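Local coordinates for protein Na Glutathione S-transferase 1 (Necator americanus, PDB 2ON7) that probably conjugates glutathione to electrophilic compounds, as a glutathione S-transferase of a human hookworm, and forms a two-chain assembly, at residues 20-24 and 25-29; 183-186 and 187-191. All blocks are in the same frame, centred on the assembly; numbering follows the deposited sequence.

Contact 1 (20-24 and 25-29)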
loop_
_atom_site.group_PDB
_atom_site.type_symbol
_atom_site.label_atom_id
_atom_site.label_comp_id
_atom_site.label_asym_id
_atom_site.label_seq_id
_atom_site.Cartn_x
_atom_site.Cartn_y
_atom_site.Cartn_z
ATOM N N GLN A 20 -4.293 15.901 -8.728
ATOM C CA GLN A 20 -5.727 16.010 -8.625
ATOM C C GLN A 20 -6.137 16.474 -7.250
ATOM O O GLN A 20 -7.058 17.200 -7.155
ATOM C CB GLN A 20 -6.443 14.716 -9.101
ATOM C CG GLN A 20 -6.415 14.632 -10.631
ATOM C CD GLN A 20 -7.056 13.396 -11.234
ATOM O OE1 GLN A 20 -6.722 12.986 -12.348
ATOM N NE2 GLN A 20 -7.974 12.814 -10.528
ATOM N N ILE A 21 -5.444 16.083 -6.197
ATOM C CA ILE A 21 -5.778 16.592 -4.867
ATOM C C ILE A 21 -5.511 18.070 -4.748
ATOM O O ILE A 21 -6.402 18.811 -4.368
ATOM C CB ILE A 21 -5.093 15.843 -3.724
ATOM C CG1 ILE A 21 -5.654 14.422 -3.625
ATOM C CG2 ILE A 21 -5.325 16.599 -2.408
ATOM C CD1 ILE A 21 -6.537 14.185 -2.443
ATOM N N PHE A 22 -4.305 18.493 -5.119
ATOM C CA PHE A 22 -3.929 19.917 -5.186
ATOM C C PHE A 22 -4.947 20.789 -5.932
ATOM O O PHE A 22 -5.317 21.868 -5.445
ATOM C CB PHE A 22 -2.612 20.059 -5.913
ATOM C CG PHE A 22 -1.402 19.708 -5.085
ATOM C CD1 PHE A 22 -1.253 20.200 -3.796
ATOM C CD2 PHE A 22 -0.366 18.950 -5.635
ATOM C CE1 PHE A 22 -0.151 19.912 -3.070
ATOM C CE2 PHE A 22 0.747 18.675 -4.906
ATOM C CZ PHE A 22 0.852 19.155 -3.603
ATOM N N ALA A 23 -5.370 20.338 -7.125
ATOM C CA ALA A 23 -6.359 21.083 -7.924
ATOM C C ALA A 23 -7.715 21.088 -7.231
ATOM O O ALA A 23 -8.412 22.084 -7.233
ATOM C CB ALA A 23 -6.468 20.520 -9.333
ATOM N N LEU A 24 -8.073 19.986 -6.563
ATOM C CA LEU A 24 -9.294 20.049 -5.739
ATOM C C LEU A 24 -9.209 21.061 -4.552
ATOM O O LEU A 24 -10.218 21.522 -4.028
ATOM C CB LEU A 24 -9.676 18.664 -5.251
ATOM C CG LEU A 24 -10.345 17.704 -6.237
ATOM C CD1 LEU A 24 -10.368 16.341 -5.571
ATOM C CD2 LEU A 24 -11.773 18.123 -6.629
ATOM N N ALA A 25 -7.999 21.389 -4.127
ATOM C CA ALA A 25 -7.823 22.209 -2.960
ATOM C C ALA A 25 -7.413 23.626 -3.343
ATOM O O ALA A 25 -7.265 24.484 -2.490
ATOM C CB ALA A 25 -6.787 21.552 -2.037
ATOM N N ASP A 26 -7.204 23.855 -4.633
ATOM C CA ASP A 26 -6.778 25.169 -5.150
ATOM C C ASP A 26 -5.377 25.478 -4.612
ATOM O O ASP A 26 -5.062 26.614 -4.272
ATOM C CB ASP A 26 -7.785 26.262 -4.740
ATOM C CG ASP A 26 -8.227 27.149 -5.905
ATOM O OD1 ASP A 26 -7.812 28.339 -5.980
ATOM O OD2 ASP A 26 -9.030 26.669 -6.742
ATOM N N GLN A 27 -4.551 24.452 -4.527
ATOM C CA GLN A 27 -3.233 24.547 -3.927
ATOM C C GLN A 27 -2.180 24.575 -5.012
ATOM O O GLN A 27 -1.958 23.599 -5.699
ATOM C CB GLN A 27 -2.970 23.339 -2.988
ATOM C CG GLN A 27 -1.656 23.401 -2.208
ATOM C CD GLN A 27 -1.527 24.625 -1.286
ATOM O OE1 GLN A 27 -0.629 25.420 -1.433
ATOM N NE2 GLN A 27 -2.422 24.760 -0.346
ATOM N N GLU A 28 -1.554 25.720 -5.146
ATOM C CA GLU A 28 -0.352 25.906 -5.916
ATOM C C GLU A 28 0.706 24.915 -5.487
ATOM O O GLU A 28 0.911 24.681 -4.307
ATOM C CB GLU A 28 0.202 27.329 -5.674
ATOM C CG GLU A 28 1.577 27.615 -6.342
ATOM C CD GLU A 28 1.455 27.896 -7.868
ATOM O OE1 GLU A 28 1.915 27.041 -8.683
ATOM O OE2 GLU A 28 0.899 28.969 -8.240
ATOM N N PHE A 29 1.382 24.357 -6.479
ATOM C CA PHE A 29 2.534 23.554 -6.259
ATOM C C PHE A 29 3.432 23.676 -7.466
ATOM O O PHE A 29 2.991 24.065 -8.542
ATOM C CB PHE A 29 2.167 22.085 -5.988
ATOM C CG PHE A 29 1.511 21.382 -7.152
ATOM C CD1 PHE A 29 2.150 20.314 -7.786
ATOM C CD2 PHE A 29 0.221 21.730 -7.563
ATOM C CE1 PHE A 29 1.521 19.668 -8.862
ATOM C CE2 PHE A 29 -0.399 21.080 -8.623
ATOM C CZ PHE A 29 0.243 20.066 -9.277
#

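Contact 2 (183-186 and 187-191)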
loop_
_atom_site.group_PDB
_atom_site.type_symbol
_atom_site.label_atom_id
_atom_site.label_comp_id
_atom_site.label_asym_id
_atom_site.label_seq_id
_atom_site.Cartn_x
_atom_site.Cartn_y
_atom_site.Cartn_z
ATOM N N GLU A 183 -20.435 4.925 -14.496
ATOM C CA GLU A 183 -21.152 6.021 -13.814
ATOM C C GLU A 183 -20.272 6.772 -12.790
ATOM O O GLU A 183 -20.358 8.012 -12.686
ATOM C CB GLU A 183 -22.409 5.505 -13.107
ATOM C CG GLU A 183 -23.561 5.023 -14.049
ATOM C CD GLU A 183 -24.756 4.396 -13.275
ATOM O OE1 GLU A 183 -24.543 3.845 -12.153
ATOM O OE2 GLU A 183 -25.897 4.458 -13.800
ATOM N N HIS A 184 -19.442 6.024 -12.052
ATOM C CA HIS A 184 -18.551 6.603 -11.028
ATOM C C HIS A 184 -17.476 7.472 -11.674
ATOM O O HIS A 184 -17.289 8.625 -11.266
ATOM C CB HIS A 184 -17.895 5.502 -10.162
ATOM C CG HIS A 184 -16.714 5.972 -9.348
ATOM N ND1 HIS A 184 -16.852 6.693 -8.175
ATOM C CD2 HIS A 184 -15.380 5.773 -9.512
ATOM C CE1 HIS A 184 -15.649 6.948 -7.679
ATOM N NE2 HIS A 184 -14.745 6.383 -8.456
ATOM N N MET A 185 -16.768 6.913 -12.668
ATOM C CA MET A 185 -15.705 7.615 -13.437
ATOM C C MET A 185 -16.218 8.944 -14.034
ATOM O O MET A 185 -15.522 9.949 -14.020
ATOM C CB MET A 185 -15.139 6.697 -14.547
ATOM C CG MET A 185 -14.127 7.360 -15.523
ATOM S SD MET A 185 -13.768 6.495 -17.092
ATOM C CE MET A 185 -15.392 6.449 -17.834
ATOM N N GLU A 186 -17.440 8.945 -14.543
ATOM C CA GLU A 186 -18.032 10.180 -15.048
ATOM C C GLU A 186 -18.490 11.182 -13.987
ATOM O O GLU A 186 -18.440 12.392 -14.230
ATOM C CB GLU A 186 -19.198 9.868 -15.960
ATOM C CG GLU A 186 -18.789 8.978 -17.095
ATOM C CD GLU A 186 -19.946 8.647 -17.999
ATOM O OE1 GLU A 186 -19.782 8.834 -19.216
ATOM O OE2 GLU A 186 -21.007 8.223 -17.496
ATOM N N LYS A 187 -18.959 10.681 -12.841
ATOM C CA LYS A 187 -19.416 11.539 -11.758
ATOM C C LYS A 187 -18.217 12.261 -11.165
ATOM O O LYS A 187 -18.221 13.501 -11.079
ATOM C CB LYS A 187 -20.199 10.737 -10.688
ATOM C CG LYS A 187 -19.868 11.116 -9.243
ATOM C CD LYS A 187 -20.592 10.245 -8.219
ATOM C CE LYS A 187 -21.076 11.091 -7.049
ATOM N NZ LYS A 187 -22.170 12.060 -7.402
ATOM N N ILE A 188 -17.174 11.496 -10.808
ATOM C CA ILE A 188 -15.920 12.084 -10.241
ATOM C C ILE A 188 -15.310 13.110 -11.167
ATOM O O ILE A 188 -14.908 14.186 -10.717
ATOM C CB ILE A 188 -14.832 11.019 -9.824
ATOM C CG1 ILE A 188 -15.400 10.012 -8.805
ATOM C CG2 ILE A 188 -13.498 11.703 -9.263
ATOM C CD1 ILE A 188 -16.261 10.666 -7.672
ATOM N N ARG A 189 -15.221 12.779 -12.452
ATOM C CA ARG A 189 -14.472 13.620 -13.392
ATOM C C ARG A 189 -15.207 14.901 -13.808
ATOM O O ARG A 189 -14.579 15.860 -14.256
ATOM C CB ARG A 189 -14.008 12.802 -14.592
ATOM C CG ARG A 189 -12.958 11.750 -14.181
ATOM C CD ARG A 189 -12.604 10.725 -15.272
ATOM N NE ARG A 189 -11.783 11.275 -16.350
ATOM C CZ ARG A 189 -10.494 11.654 -16.243
ATOM N NH1 ARG A 189 -9.836 11.570 -15.077
ATOM N NH2 ARG A 189 -9.859 12.105 -17.321
ATOM N N ALA A 190 -16.527 14.919 -13.621
ATOM C CA ALA A 190 -17.368 16.080 -13.874
ATOM C C ALA A 190 -17.402 17.055 -12.672
ATOM O O ALA A 190 -18.116 18.059 -12.700
ATOM C CB ALA A 190 -18.800 15.623 -14.268
ATOM N N ILE A 191 -16.636 16.773 -11.621
ATOM C CA ILE A 191 -16.561 17.683 -10.479
ATOM C C ILE A 191 -15.743 18.928 -10.898
ATOM O O ILE A 191 -14.537 18.799 -11.183
ATOM C CB ILE A 191 -15.920 16.998 -9.225
ATOM C CG1 ILE A 191 -16.824 15.862 -8.700
ATOM C CG2 ILE A 191 -15.615 18.042 -8.141
ATOM C CD1 ILE A 191 -16.129 14.958 -7.636
#

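Contact 1 (20-24 and 25-29)
A Schellman motif ends helix 16-25, with two bonds from Gln27 and Asp26 back to Phe22 and Ala23. In the outer one Gln27 N bonds to Phe22 O at 2.8 Å with an N-H...O angle of 175°, an almost straight bond whose donor is tilted only moderately from the carbonyl plane; the inner one, Asp26 N to Ala23 O, is long and weak at 3.4 Å. Outside the motif, Ala25 N makes an i+3 bond to the same Phe22 O at 3.0 Å from the opposite face, high above the plane, so two bonds grip this oxygen. The positive phi of Asp26 marks where the chain leaves helical geometry and swings Gln27 back over the last turn. In the thioredoxin-like N-terminal domain this is the first beta-alpha-beta crossover: strand 4-9, helix 16-25, then strand 30-34, parallel to 4-9. Phe22 and Phe29 clasp the connection by an offset stack, their ring centroids 4.2 Å apart and their planes 20° from parallel. Phe22 CD2 sits over the centre of the Phe29 ring, 3.4 Å from Phe29 CG, while Phe29 CB makes a CH-pi contact 4.0 Å from the Phe22 ring centroid. Phe29 CG stands between its backbone N and carbonyl carbon (chi1 65°), which turns the ring back toward the helix. Gln27 CG comes obliquely to the Phe22 ring, 3.6 Å from Phe22 CD1. Phe22 also meets the Tyr4 ring and Leu71 of helix 64-75, and exposed Asp26 forms a salt bridge through OD2 with Lys193 NZ.

Contact 2 (183-186 and 187-191)
Four successive i to i+4 bonds run through the last turns of helix 179-189, the straightest being Ile188 N to His184 O, 2.9 Å with an N-H...O angle of 176°. The final one, Ala190 N to Glu186 O at 3.2 Å, is more bent, at 136°, as the chain leaves the helix for Ile191, the N-cap residue of helix 192-200. This is a helix-to-helix junction in the all-helical C-terminal domain of the glutathione transferase fold. One turn apart, Ile188 CG1 lies over a face of the His184 imidazole, 3.7 Å from the ring centroid, a CH-pi contact. His184 CG is anti to the backbone N (chi1 165°) and beside the carbonyl carbon, which puts the ring on the side of the following turn, where Ile188 CG1 covers one face. ND1 is in a weak hydrogen bond with Gly146 O and NE2 in one with Asp157 O; together with the Ile188 packing, these may limit rotation of the buried imidazole. Lys187 makes a cation-pi contact with Phe147. The guanidinium of Arg189 forms a salt bridge through NH1 with Glu162 OE1 on helix 155-168, while its aliphatic stem crosses Met185, bringing Arg189 CD within 3.7 Å of Met185 CG.

Contact 1 comes first along the chain, in the N-terminal thioredoxin-like domain, and contact 2 follows late in the helical C-terminal domain; their centres lie about 18 Å apart. Both sit where a helix ends, the first leading into strand 30-34 and the second into helix 192-200. They meet directly at one packing point, Leu24 CD2 to Ile191 CG2 at 4.1 Å. Helices 155-168 and 192-200 pack against side chains of both: Ser161 touches Ile188, and Leu194 meets both Gln20 and Ile188. Contact 1 packs across the domain boundary, with Ile21 and Leu24 on Leu158, whereas contact 2 lies within the C-terminal domain and reaches that boundary at Ile191.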